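Local coordinates for protein 3-hexulose-6-phosphate isomerase (Methanocaldococcus jannaschii, PDB 1JEO) that catalyses the interconversion of D-arabino-hex-3-ulose 6-phosphate and beta-D-fructose 6-phosphate, a sugar-phosphate isomerisation on the route to ribose 5-phosphate, at residues Met63-Lys68 against Ala159-Arg164. Sequence-based numbering, arbitrary orientation.
Sequences MHLGFK and AEIMKR
Apolar packing accounts for all that passes between L65 and F67 on one side and I161 and M162 on the other; no hydrogen bond crosses, and 168 Å² is buried in total. L65 CD1 reaches both I161 CG2, at 3.9 Å, and M162 CG, while CD2 lies 3.8 Å from M162 CG and also touches the sulfur, L65 and M162 crossing at about a right angle. The chi1 of I161 sets CG2 anti to the backbone N, which turns this methyl and not CG1 to the L65 and F67 side. There CG2 rests against L65 CD1 and the F67 ring together: it sits 3.9 Å from F67 CE1 and equally near CZ, close to the ring plane, so the phenyl offers its edge to the methyl and not a face. I37 of helix 24-39 and L62 touch both F67 and I161, extending this apolar cluster.

Backbone bonding shapes the first segment. G66, with phi 105°, ends helix 49-64 in a Schellman motif, and its N reaches M63 O at 3.0 Å; this turn separates L65 from F67, yet both side chains start out toward the second helix.

On the side of that helix that does not meet the turn, K163 NZ and E160 OE2 form a salt bridge of 2.9 Å, and R164 forms another with D31.

Away from the probable substrate site, the turn after helix 49-64, on its way into edge strand 69-71, packs on the last turns of helix 144-164 in the alpha/beta SIS fold.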
# COMPACT_ATOMS: atom_id res chain seq x y z
N MET A 63 -12.02 0.86 2.40
CA MET A 63 -13.44 0.60 2.23
C MET A 63 -14.18 1.17 3.45
O MET A 63 -15.23 1.80 3.29
CB MET A 63 -13.66 -0.92 2.09
CG MET A 63 -15.10 -1.39 1.91
SD MET A 63 -16.00 -1.61 3.47
CE MET A 63 -17.30 -0.57 3.10
N HIS A 64 -13.61 0.99 4.64
CA HIS A 64 -14.17 1.48 5.90
C HIS A 64 -14.36 3.00 5.91
O HIS A 64 -15.28 3.52 6.53
CB HIS A 64 -13.29 1.09 7.09
CG HIS A 64 -13.32 -0.36 7.43
ND1 HIS A 64 -14.36 -1.20 7.07
CD2 HIS A 64 -12.45 -1.13 8.14
CE1 HIS A 64 -14.12 -2.41 7.54
NE2 HIS A 64 -12.98 -2.40 8.19
N LEU A 65 -13.48 3.70 5.17
CA LEU A 65 -13.52 5.15 5.05
C LEU A 65 -14.45 5.68 3.95
O LEU A 65 -14.62 6.89 3.81
CB LEU A 65 -12.11 5.71 4.87
CG LEU A 65 -11.05 5.47 5.95
CD1 LEU A 65 -9.82 6.28 5.61
CD2 LEU A 65 -11.56 5.84 7.33
N GLY A 66 -15.05 4.76 3.18
CA GLY A 66 -15.98 5.16 2.13
C GLY A 66 -15.52 5.11 0.69
O GLY A 66 -16.30 5.45 -0.20
N PHE A 67 -14.28 4.71 0.46
CA PHE A 67 -13.74 4.61 -0.90
C PHE A 67 -14.19 3.31 -1.56
O PHE A 67 -14.54 2.36 -0.86
CB PHE A 67 -12.21 4.65 -0.87
CG PHE A 67 -11.63 5.94 -0.36
CD1 PHE A 67 -11.19 6.05 0.96
CD2 PHE A 67 -11.54 7.06 -1.21
CE1 PHE A 67 -10.65 7.26 1.46
CE2 PHE A 67 -11.00 8.28 -0.74
CZ PHE A 67 -10.56 8.39 0.60
N LYS A 68 -14.22 3.29 -2.89
CA LYS A 68 -14.58 2.09 -3.64
C LYS A 68 -13.26 1.33 -3.80
O LYS A 68 -12.49 1.55 -4.74
CB LYS A 68 -15.22 2.44 -5.00
CG LYS A 68 -16.60 3.11 -4.86
CD LYS A 68 -17.45 3.00 -6.13
CE LYS A 68 -17.04 4.00 -7.20
NZ LYS A 68 -17.84 3.84 -8.45
N ALA A 159 -4.43 6.99 8.72
CA ALA A 159 -4.45 8.00 9.79
C ALA A 159 -4.44 9.41 9.20
O ALA A 159 -5.22 10.26 9.62
CB ALA A 159 -3.26 7.81 10.73
N GLU A 160 -3.60 9.61 8.18
CA GLU A 160 -3.49 10.89 7.51
C GLU A 160 -4.71 11.22 6.63
O GLU A 160 -5.05 12.40 6.49
CB GLU A 160 -2.20 10.99 6.69
CG GLU A 160 -0.92 11.01 7.52
CD GLU A 160 -0.84 12.19 8.48
OE1 GLU A 160 -0.97 13.35 8.03
OE2 GLU A 160 -0.65 11.95 9.69
N ILE A 161 -5.37 10.20 6.07
CA ILE A 161 -6.56 10.42 5.24
C ILE A 161 -7.73 10.87 6.13
O ILE A 161 -8.48 11.77 5.76
CB ILE A 161 -6.96 9.15 4.40
CG1 ILE A 161 -5.89 8.88 3.33
CG2 ILE A 161 -8.31 9.37 3.68
CD1 ILE A 161 -6.05 7.54 2.58
N MET A 162 -7.81 10.29 7.33
CA MET A 162 -8.86 10.63 8.31
C MET A 162 -8.71 12.06 8.84
O MET A 162 -9.71 12.74 9.06
CB MET A 162 -8.86 9.65 9.48
CG MET A 162 -9.31 8.24 9.14
SD MET A 162 -9.52 7.19 10.60
CE MET A 162 -8.03 6.58 10.73
N LYS A 163 -7.46 12.51 9.00
CA LYS A 163 -7.12 13.86 9.48
C LYS A 163 -7.48 14.94 8.46
O LYS A 163 -8.03 15.98 8.82
CB LYS A 163 -5.62 13.98 9.76
CG LYS A 163 -5.11 13.28 10.98
CD LYS A 163 -3.60 13.45 11.06
CE LYS A 163 -3.03 12.79 12.28
NZ LYS A 163 -1.54 12.83 12.29
N ARG A 164 -7.16 14.67 7.19
CA ARG A 164 -7.40 15.61 6.09
C ARG A 164 -8.86 15.74 5.68
O ARG A 164 -9.28 16.80 5.21
CB ARG A 164 -6.54 15.25 4.88
CG ARG A 164 -5.06 15.41 5.14
CD ARG A 164 -4.23 14.87 3.98
NE ARG A 164 -2.82 14.76 4.35
CZ ARG A 164 -1.81 14.84 3.50
NH1 ARG A 164 -2.02 15.06 2.21
NH2 ARG A 164 -0.57 14.68 3.94